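Local atomic coordinates of multicopper oxidase (Arthrobacter sp. FB24, PDB entry 3GDC), a protein that probably oxidises phenol-type substrates with molecular oxygen, passing electrons through its bound copper ions as laccases do. Residues A[38-44]-A[56-61]; A[18-22]-A[66-70]; A[80-86]-A[111-116]; A[4-10]-A[46-51]. One frame throughout, in Å; residues are numbered along the deposited sequence.

Contact 1: residues A[38-44]-A[56-61]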
# COMPACT_ATOMS: atom_id res chain seq x y z
N ASP A 38 10.10 9.33 32.10
CA ASP A 38 11.37 8.61 32.20
C ASP A 38 11.25 7.31 31.42
O ASP A 38 10.34 6.51 31.68
CB ASP A 38 11.70 8.27 33.65
CG ASP A 38 11.71 9.48 34.55
OD1 ASP A 38 12.24 10.52 34.12
OD2 ASP A 38 11.18 9.39 35.67
N ILE A 39 12.16 7.11 30.48
CA ILE A 39 12.15 5.92 29.64
C ILE A 39 13.53 5.28 29.75
O ILE A 39 14.56 5.96 29.60
CB ILE A 39 11.81 6.27 28.16
CG1 ILE A 39 10.37 6.82 28.05
CG2 ILE A 39 12.01 5.05 27.24
CD1 ILE A 39 9.84 7.06 26.62
N VAL A 40 13.56 3.97 30.02
CA VAL A 40 14.81 3.24 30.18
C VAL A 40 14.86 2.08 29.18
O VAL A 40 13.90 1.30 29.11
CB VAL A 40 14.96 2.68 31.62
CG1 VAL A 40 16.30 1.94 31.77
CG2 VAL A 40 14.85 3.79 32.67
N ALA A 41 15.95 1.97 28.42
CA ALA A 41 16.14 0.79 27.57
C ALA A 41 16.70 -0.36 28.41
O ALA A 41 17.70 -0.20 29.11
CB ALA A 41 17.05 1.10 26.36
N VAL A 42 16.01 -1.49 28.40
CA VAL A 42 16.38 -2.62 29.24
C VAL A 42 16.31 -3.91 28.45
O VAL A 42 15.35 -4.13 27.70
CB VAL A 42 15.49 -2.75 30.52
CG1 VAL A 42 15.59 -1.53 31.40
CG2 VAL A 42 14.04 -3.01 30.17
N ASP A 43 17.31 -4.76 28.62
CA ASP A 43 17.32 -6.07 27.99
C ASP A 43 16.46 -6.99 28.87
O ASP A 43 16.66 -7.06 30.08
CB ASP A 43 18.75 -6.60 27.88
CG ASP A 43 19.66 -5.69 27.07
OD1 ASP A 43 19.14 -4.86 26.29
OD2 ASP A 43 20.90 -5.80 27.22
N LYS A 44 15.51 -7.67 28.25
CA LYS A 44 14.51 -8.46 28.99
C LYS A 44 14.04 -9.62 28.13
O LYS A 44 13.79 -9.45 26.95
CB LYS A 44 13.32 -7.57 29.36
CG LYS A 44 12.24 -8.26 30.21
CD LYS A 44 11.31 -7.24 30.86
CE LYS A 44 10.21 -7.94 31.65
NZ LYS A 44 9.09 -7.02 32.02
N GLY A 56 14.47 -9.75 24.22
CA GLY A 56 14.06 -8.43 23.76
C GLY A 56 14.95 -7.30 24.24
O GLY A 56 15.67 -7.42 25.23
N TRP A 57 14.91 -6.21 23.48
CA TRP A 57 15.42 -4.92 23.89
C TRP A 57 14.16 -4.07 24.01
O TRP A 57 13.45 -3.87 23.01
CB TRP A 57 16.33 -4.33 22.82
CG TRP A 57 17.63 -5.05 22.62
CD1 TRP A 57 18.25 -5.91 23.48
CD2 TRP A 57 18.49 -4.94 21.48
NE1 TRP A 57 19.44 -6.36 22.94
CE2 TRP A 57 19.61 -5.77 21.71
CE3 TRP A 57 18.42 -4.23 20.27
CZ2 TRP A 57 20.65 -5.91 20.79
CZ3 TRP A 57 19.46 -4.36 19.36
CH2 TRP A 57 20.55 -5.20 19.61
N SER A 58 13.88 -3.58 25.20
CA SER A 58 12.59 -2.94 25.45
C SER A 58 12.74 -1.62 26.18
O SER A 58 13.63 -1.45 27.01
CB SER A 58 11.69 -3.86 26.27
OG SER A 58 12.22 -4.07 27.57
N TYR A 59 11.83 -0.70 25.89
CA TYR A 59 11.68 0.51 26.67
C TYR A 59 10.76 0.23 27.86
O TYR A 59 9.60 -0.15 27.67
CB TYR A 59 11.07 1.62 25.82
CG TYR A 59 11.88 2.10 24.65
CD1 TYR A 59 13.14 2.70 24.82
CD2 TYR A 59 11.37 2.01 23.35
CE1 TYR A 59 13.88 3.16 23.74
CE2 TYR A 59 12.11 2.49 22.25
CZ TYR A 59 13.36 3.06 22.45
OH TYR A 59 14.08 3.54 21.37
N ASN A 60 11.29 0.41 29.08
CA ASN A 60 10.55 0.20 30.33
C ASN A 60 10.01 -1.23 30.50
O ASN A 60 8.97 -1.44 31.14
CB ASN A 60 9.41 1.23 30.48
CG ASN A 60 9.91 2.62 30.83
OD1 ASN A 60 11.11 2.84 30.98
ND2 ASN A 60 8.99 3.56 30.96
N GLY A 61 10.72 -2.19 29.92
CA GLY A 61 10.44 -3.62 30.15
C GLY A 61 9.14 -4.12 29.55
O GLY A 61 8.58 -5.12 30.03

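Contact 2: residues A[18-22]-A[66-70]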
# COMPACT_ATOMS: atom_id res chain seq x y z
N ARG A 18 -5.09 0.07 26.48
CA ARG A 18 -5.74 1.28 26.98
C ARG A 18 -4.86 2.14 27.89
O ARG A 18 -5.35 3.10 28.50
CB ARG A 18 -7.05 0.92 27.67
CG ARG A 18 -8.11 0.37 26.71
CD ARG A 18 -9.40 0.10 27.46
NE ARG A 18 -10.46 -0.40 26.58
CZ ARG A 18 -10.74 -1.68 26.37
NH1 ARG A 18 -10.04 -2.63 26.97
NH2 ARG A 18 -11.74 -2.01 25.55
N ASP A 19 -3.57 1.83 27.95
CA ASP A 19 -2.63 2.56 28.81
C ASP A 19 -1.99 3.75 28.06
O ASP A 19 -0.94 3.60 27.43
CB ASP A 19 -1.56 1.59 29.34
CG ASP A 19 -0.60 2.24 30.34
OD1 ASP A 19 -0.74 3.45 30.64
OD2 ASP A 19 0.29 1.52 30.85
N PHE A 20 -2.61 4.92 28.14
CA PHE A 20 -2.05 6.14 27.59
C PHE A 20 -1.28 6.87 28.69
O PHE A 20 -1.86 7.32 29.69
CB PHE A 20 -3.15 7.02 26.99
CG PHE A 20 -3.83 6.39 25.80
CD1 PHE A 20 -3.32 6.58 24.52
CD2 PHE A 20 -4.94 5.57 25.97
CE1 PHE A 20 -3.93 5.99 23.42
CE2 PHE A 20 -5.55 4.96 24.87
CZ PHE A 20 -5.04 5.17 23.60
N ASP A 21 0.03 6.91 28.52
CA ASP A 21 0.91 7.47 29.53
C ASP A 21 1.00 8.99 29.35
O ASP A 21 1.66 9.51 28.45
CB ASP A 21 2.29 6.80 29.47
CG ASP A 21 3.15 7.11 30.71
OD1 ASP A 21 2.98 8.19 31.31
OD2 ASP A 21 3.99 6.25 31.07
N ARG A 22 0.30 9.70 30.23
CA ARG A 22 0.22 11.16 30.16
C ARG A 22 1.41 11.86 30.84
O ARG A 22 1.51 13.09 30.81
CB ARG A 22 -1.12 11.64 30.72
CG ARG A 22 -2.29 11.21 29.83
CD ARG A 22 -3.64 11.50 30.45
NE ARG A 22 -4.72 11.08 29.55
CZ ARG A 22 -5.09 9.82 29.32
NH1 ARG A 22 -4.48 8.80 29.93
NH2 ARG A 22 -6.08 9.57 28.48
N PRO A 66 6.11 2.25 26.24
CA PRO A 66 5.04 3.13 26.70
C PRO A 66 4.34 3.85 25.55
O PRO A 66 5.00 4.31 24.60
CB PRO A 66 5.78 4.15 27.58
CG PRO A 66 6.96 3.40 28.08
CD PRO A 66 7.36 2.44 27.00
N THR A 67 3.02 3.95 25.62
CA THR A 67 2.29 4.78 24.68
C THR A 67 2.26 6.19 25.27
O THR A 67 1.54 6.44 26.24
CB THR A 67 0.87 4.26 24.43
OG1 THR A 67 0.96 2.90 23.95
CG2 THR A 67 0.17 5.12 23.40
N LEU A 68 3.05 7.09 24.70
CA LEU A 68 3.12 8.46 25.21
C LEU A 68 1.94 9.27 24.68
O LEU A 68 1.60 9.18 23.49
CB LEU A 68 4.46 9.12 24.84
CG LEU A 68 5.74 8.33 25.12
CD1 LEU A 68 6.94 9.15 24.69
CD2 LEU A 68 5.90 7.89 26.58
N TRP A 69 1.31 10.04 25.55
CA TRP A 69 0.15 10.85 25.18
C TRP A 69 0.42 12.31 25.55
O TRP A 69 0.85 12.60 26.67
CB TRP A 69 -1.10 10.35 25.91
CG TRP A 69 -2.37 11.04 25.50
CD1 TRP A 69 -3.28 10.61 24.57
CD2 TRP A 69 -2.86 12.30 25.98
NE1 TRP A 69 -4.31 11.52 24.45
CE2 TRP A 69 -4.07 12.57 25.31
CE3 TRP A 69 -2.39 13.23 26.93
CZ2 TRP A 69 -4.83 13.73 25.55
CZ3 TRP A 69 -3.14 14.38 27.16
CH2 TRP A 69 -4.34 14.62 26.47
N ALA A 70 0.18 13.22 24.61
CA ALA A 70 0.32 14.65 24.88
C ALA A 70 -0.78 15.43 24.18
O ALA A 70 -1.46 14.89 23.30
CB ALA A 70 1.68 15.14 24.45
O HOH W 1 -0.05 1.55 25.98
O HOH W 2 1.75 3.21 28.07

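Contact 3: residues A[80-86]-A[111-116]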
# COMPACT_ATOMS: atom_id res chain seq x y z
N PHE A 80 15.74 9.79 28.82
CA PHE A 80 16.15 8.47 28.37
C PHE A 80 17.40 8.01 29.10
O PHE A 80 18.37 8.76 29.20
CB PHE A 80 16.42 8.51 26.86
CG PHE A 80 16.85 7.18 26.28
CD1 PHE A 80 16.10 6.03 26.51
CD2 PHE A 80 17.99 7.10 25.48
CE1 PHE A 80 16.49 4.80 25.95
CE2 PHE A 80 18.39 5.89 24.92
CZ PHE A 80 17.64 4.73 25.16
N THR A 81 17.36 6.79 29.64
CA THR A 81 18.55 6.14 30.18
C THR A 81 18.73 4.80 29.48
O THR A 81 17.77 4.04 29.31
CB THR A 81 18.47 5.93 31.71
OG1 THR A 81 18.36 7.19 32.36
CG2 THR A 81 19.72 5.20 32.25
N ASN A 82 19.96 4.52 29.06
CA ASN A 82 20.27 3.24 28.42
C ASN A 82 20.83 2.29 29.47
O ASN A 82 21.97 2.43 29.90
CB ASN A 82 21.25 3.41 27.25
CG ASN A 82 21.51 2.10 26.52
OD1 ASN A 82 20.93 1.07 26.87
ND2 ASN A 82 22.37 2.13 25.51
N ALA A 83 20.00 1.34 29.90
CA ALA A 83 20.44 0.30 30.83
C ALA A 83 20.70 -1.03 30.13
O ALA A 83 20.87 -2.06 30.78
CB ALA A 83 19.42 0.14 31.97
N GLY A 84 20.74 -1.01 28.80
CA GLY A 84 21.07 -2.19 27.99
C GLY A 84 22.56 -2.40 27.77
O GLY A 84 23.38 -1.59 28.19
N ALA A 85 22.90 -3.49 27.09
CA ALA A 85 24.29 -3.85 26.82
C ALA A 85 24.82 -3.20 25.54
O ALA A 85 26.03 -3.24 25.28
CB ALA A 85 24.44 -5.37 26.72
N HIS A 86 23.92 -2.61 24.76
CA HIS A 86 24.26 -2.05 23.45
C HIS A 86 23.89 -0.57 23.41
O HIS A 86 22.99 -0.14 24.16
CB HIS A 86 23.52 -2.80 22.33
CG HIS A 86 23.71 -4.28 22.37
ND1 HIS A 86 22.98 -5.11 23.20
CD2 HIS A 86 24.56 -5.09 21.69
CE1 HIS A 86 23.36 -6.36 23.02
NE2 HIS A 86 24.32 -6.38 22.11
N ILE A 111 23.39 6.76 22.34
CA ILE A 111 23.46 6.80 23.80
C ILE A 111 24.08 5.50 24.27
O ILE A 111 23.51 4.43 24.08
CB ILE A 111 22.07 7.04 24.46
CG1 ILE A 111 21.33 8.25 23.85
CG2 ILE A 111 22.20 7.14 26.00
CD1 ILE A 111 22.15 9.56 23.71
N ALA A 112 25.27 5.59 24.87
CA ALA A 112 26.00 4.42 25.32
C ALA A 112 25.36 3.74 26.53
O ALA A 112 24.62 4.38 27.29
CB ALA A 112 27.47 4.79 25.63
N PRO A 113 25.63 2.43 26.73
CA PRO A 113 25.18 1.74 27.94
C PRO A 113 25.58 2.50 29.20
O PRO A 113 26.75 2.89 29.34
CB PRO A 113 25.91 0.41 27.85
CG PRO A 113 26.09 0.18 26.42
CD PRO A 113 26.38 1.53 25.84
N GLY A 114 24.62 2.74 30.09
CA GLY A 114 24.85 3.47 31.33
C GLY A 114 24.65 4.98 31.22
O GLY A 114 24.64 5.68 32.23
N GLN A 115 24.46 5.47 30.00
CA GLN A 115 24.38 6.91 29.78
C GLN A 115 22.94 7.37 29.58
O GLN A 115 22.05 6.54 29.31
CB GLN A 115 25.33 7.34 28.65
CG GLN A 115 26.75 6.75 28.87
CD GLN A 115 27.90 7.53 28.22
OE1 GLN A 115 27.71 8.29 27.28
NE2 GLN A 115 29.11 7.30 28.72
N SER A 116 22.71 8.68 29.74
CA SER A 116 21.37 9.27 29.72
C SER A 116 21.33 10.51 28.82
O SER A 116 22.34 11.19 28.63
CB SER A 116 20.92 9.64 31.13
OG SER A 116 20.76 8.50 31.96

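Contact 4: residues A[4-10]-A[46-51]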
# COMPACT_ATOMS: atom_id res chain seq x y z
N VAL A 4 0.19 -17.24 25.69
CA VAL A 4 0.91 -17.20 26.96
C VAL A 4 0.26 -16.14 27.86
O VAL A 4 0.06 -15.01 27.43
CB VAL A 4 2.42 -16.90 26.77
CG1 VAL A 4 3.16 -16.97 28.10
CG2 VAL A 4 3.04 -17.88 25.80
N LEU A 5 -0.06 -16.52 29.10
CA LEU A 5 -0.67 -15.57 30.02
C LEU A 5 0.27 -14.42 30.33
O LEU A 5 1.48 -14.61 30.46
CB LEU A 5 -1.11 -16.24 31.33
CG LEU A 5 -2.26 -17.24 31.22
CD1 LEU A 5 -2.65 -17.70 32.62
CD2 LEU A 5 -3.46 -16.64 30.52
N ALA A 6 -0.30 -13.23 30.43
CA ALA A 6 0.44 -11.99 30.65
C ALA A 6 1.47 -12.07 31.77
O ALA A 6 2.62 -11.68 31.58
CB ALA A 6 -0.53 -10.82 30.88
N GLU A 7 1.06 -12.60 32.93
CA GLU A 7 1.96 -12.74 34.07
C GLU A 7 3.21 -13.55 33.73
O GLU A 7 4.31 -13.19 34.12
CB GLU A 7 1.24 -13.37 35.27
CG GLU A 7 2.07 -13.42 36.54
CD GLU A 7 1.24 -13.64 37.80
OE1 GLU A 7 0.11 -13.09 37.88
OE2 GLU A 7 1.72 -14.35 38.71
N ARG A 8 3.01 -14.63 32.98
CA ARG A 8 4.09 -15.52 32.56
C ARG A 8 4.90 -14.91 31.42
O ARG A 8 6.13 -15.03 31.38
CB ARG A 8 3.50 -16.87 32.14
CG ARG A 8 4.49 -17.86 31.57
CD ARG A 8 3.83 -19.22 31.41
NE ARG A 8 4.50 -20.03 30.40
CZ ARG A 8 3.99 -21.13 29.85
NH1 ARG A 8 2.77 -21.56 30.20
NH2 ARG A 8 4.68 -21.79 28.94
N ALA A 9 4.21 -14.27 30.48
CA ALA A 9 4.86 -13.71 29.30
C ALA A 9 5.77 -12.51 29.61
O ALA A 9 6.82 -12.34 28.99
CB ALA A 9 3.82 -13.32 28.28
N GLY A 10 5.35 -11.69 30.57
CA GLY A 10 6.07 -10.46 30.90
C GLY A 10 5.53 -9.25 30.16
O GLY A 10 6.08 -8.15 30.28
N PHE A 46 11.15 -12.34 27.15
CA PHE A 46 9.70 -12.41 27.09
C PHE A 46 9.30 -13.77 26.52
O PHE A 46 9.84 -14.20 25.51
CB PHE A 46 9.14 -11.31 26.18
CG PHE A 46 9.48 -9.91 26.63
CD1 PHE A 46 8.69 -9.26 27.57
CD2 PHE A 46 10.58 -9.24 26.09
CE1 PHE A 46 9.00 -7.94 27.99
CE2 PHE A 46 10.90 -7.93 26.50
CZ PHE A 46 10.10 -7.28 27.44
N GLU A 47 8.36 -14.45 27.18
CA GLU A 47 7.83 -15.69 26.62
C GLU A 47 6.65 -15.37 25.71
O GLU A 47 5.53 -15.19 26.18
CB GLU A 47 7.43 -16.67 27.74
CG GLU A 47 6.99 -18.02 27.17
CD GLU A 47 6.94 -19.13 28.21
OE1 GLU A 47 7.14 -18.86 29.42
OE2 GLU A 47 6.71 -20.28 27.81
N ILE A 48 6.92 -15.29 24.40
CA ILE A 48 5.91 -14.84 23.44
C ILE A 48 4.98 -15.94 22.94
O ILE A 48 3.83 -15.68 22.54
CB ILE A 48 6.56 -14.08 22.25
CG1 ILE A 48 7.68 -14.91 21.62
CG2 ILE A 48 7.08 -12.71 22.74
CD1 ILE A 48 8.00 -14.56 20.17
N ALA A 49 5.49 -17.17 22.95
CA ALA A 49 4.74 -18.37 22.60
C ALA A 49 5.17 -19.44 23.61
O ALA A 49 6.28 -19.35 24.16
CB ALA A 49 5.06 -18.80 21.18
N PRO A 50 4.30 -20.43 23.90
CA PRO A 50 4.70 -21.43 24.90
C PRO A 50 6.08 -22.04 24.62
O PRO A 50 6.28 -22.68 23.59
CB PRO A 50 3.59 -22.49 24.82
CG PRO A 50 2.40 -21.72 24.35
CD PRO A 50 2.96 -20.72 23.36
N GLY A 51 7.01 -21.80 25.54
CA GLY A 51 8.37 -22.34 25.44
C GLY A 51 9.33 -21.55 24.57
O GLY A 51 10.50 -21.94 24.42
O HOH W 3 1.21 -15.98 23.14

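Contact 1: residues A[38-44]-A[56-61]
Ile-39 and Tyr-59 meet in the tightly packed part of the antiparallel hairpin made by strands 33-49 and 52-59. The CG2 methyl of Ile-39, anti to its own backbone nitrogen, reaches the ring at CD1 of Tyr-59, 3.6 Å away. Phe-80 of strand 75-82 closes over Ala-41 and Tyr-59, and the tyrosine OH bonds to Thr-89 O. This face is apolar at its buried end; Asp-43 and Trp-57 continue it to the surface, side by side with their planes 35° apart. There OD1 of Asp-43 stands 3.1 Å from CD1 of Trp-57, while OD2 accepts from Ala-85 N. The indole lies about 5 Å from a bound copper, edge-to-face with the copper ligand His-88.

The Val-42 and Lys-44 side is also more open, although Ser-58 itself is buried. Ser-58 OG, turned between its backbone N and carbonyl carbon (chi1 65°), bonds to Val-42 O at 3.1 Å; Ser-58 N reaches the same oxygen from the opposite side of the carbonyl plane at 3.0 Å. Lys-44 stretches out fully, and its NZ meets a lone pair of Gly-61 O at 2.8 Å. Asn-60 N donates to Val-40 O, and its OD1 accepts from Val-40 N at 2.9 Å.

Two donors thus satisfy Val-42 O, while the Lys-44 and Asn-60 bonds fix the chain as it leaves the strand.

Contact 2: residues A[18-22]-A[66-70]
Asp-21 and Leu-68 form a short parallel bridge, its bonds running from Asp-21 N to Thr-67 O (2.8 Å) and from Trp-69 N to Asp-21 O (3.0 Å). Asp-21 O also accepts from Trp-37 NE1. Toward the start of the pairing, water takes over: two molecules each donate to Asp-19 O, one accepting from Thr-67 OG1 at 2.6 Å and the other from Thr-67 N at 2.9 Å.

Among the side chains Trp-69 does most of the work. With CG anti to its backbone N (chi1 -175°), the indole swings toward residues 20-22. Arg-22 lays its chain across one face, CG touching CE3 of Trp-69 at 3.5 Å, and brings its CZ to 4.8 Å from the centroid of the five-membered ring, only 13° off the normal. This is a cation-pi contact, although the guanidinium is tilted 32° against the ring rather than lying flat. Phe-20 crosses the indole obliquely, its CD1 4.0 Å from CD1 of Trp-69, and runs alongside the CG2 methyl of Thr-67.

Strand 147-153 flanks the other edge of 67-71, with Leu-68 bonded through its backbone to Gly-149 and Ile-151. The Ile-151 side chain packs on Phe-20, Thr-67 and Trp-69, while Phe-20 and Thr-67 also touch strand 163-172.

Contact 3: residues A[80-86]-A[111-116]
An Asx turn at Asn-82, where OD1 accepts from Gly-84 N at 2.8 Å, is set against the type II turn of residues 112-115. The other half of the same amide reaches both ways: Asn-82 ND2 donates to Ile-111 O at 2.9 Å and to His-86 O at 2.7 Å, both acceptors lying in the amide plane. With three bonds the carboxamide is fixed in its rotation. Were this residue an alanine, the carbonyls of Ile-111 and His-86 would probably lose their shared donor, and the 83-86 loop would be likely to drift from the turn.

The backbone of Asn-82 grips the turn as well, its N donating to Gln-115 O and its O accepting from Gly-114 N at 2.7 Å. In this cupredoxin-type domain the pairing opens the antiparallel ladder of strands 75-82 and 116-122. Thr-81 OG1 and Ser-116 OG share a 2.8 Å hydrogen bond on one face; on the other, Ile-111 CG1 lies in plane at the edge of the Phe-80 ring, 3.9 Å from CE2. Pro-113 packs its CB at 3.2 Å from Gly-84 O. Beyond it the His-86 side chain, against the Trp-57 ring, comes within about 6 Å of a bound copper.

Contact 4: residues A[4-10]-A[46-51]
Arg-8 and Glu-47 form the charged part of the contact, a two-pronged salt bridge joining helix 6-9 to strand 33-49. The extended arginine presents its side: NE bonds to Glu-47 OE1 at 3.0 Å and NH2 to Glu-47 OE2 at 2.8 Å. The guanidinium is turned 66° from the carboxylate, so both nitrogens arrive from above the carboxylate plane. That position keeps clear of Gly-51 N, which meets Glu-47 OE2 on its anti side at 2.7 Å. The glutamate reaches this spot with CG anti to its backbone N (chi1 -174°) and the chain straight beyond. A glutamine in its place would probably leave Arg-8 without a countercharge and weaken the tie to the 50-51 turn.

The neutral hydrogen bonds come from the backbone. Glu-47 N uses a lone pair of Ala-9 O, 3.2 Å away, at the last turn of the helix, and one water links Val-4 N to Ile-48 O.

Van der Waals contacts complete the seam. Val-4 sets CG2 3.7 Å from Pro-50 CD and CG1 against Glu-47 CG. Carbon-to-oxygen packing adds to this: the Ala-9 methyl lies 3.3 Å from Glu-47 O, a buried oxygen with no polar partner, and Gly-10 O sits in plane at the edge of the Phe-46 ring, 3.7 Å from CE1.

Glu-47 thus ties the helix twice, by its carboxylate to Arg-8 and by its N-H to Ala-9 O, while Val-4 packs before the helix; the positive charge of Arg-8, helped by the Gly-51 N-H, would probably favour the ionised carboxylate.

In the fold
Strand 33-49 runs through this arrangement: contact 1 and contact 4 both use it, and their centres lie about 17 Å apart. Contact 3 joins alongside through strand 75-82, its centre about 10 Å from that of contact 1, with backbone bonds between Ala-41 and both Thr-81 and Ala-83. Contact 2 reaches the same mixed sheet through strands 20-27 and 67-71, touching contact 1 where Ile-39 packs on Leu-68. Along the chain, contact 1 is nested within contact 2, contact 4 crosses both, and contact 3 follows. With Trp-57 and His-86 in touch and each near a bound copper, contacts 1 and 3 lie by the copper-binding part of the first cupredoxin-type domain; contact 4 fastens the N-terminal helix, its centre about 26 Å from that of contact 3.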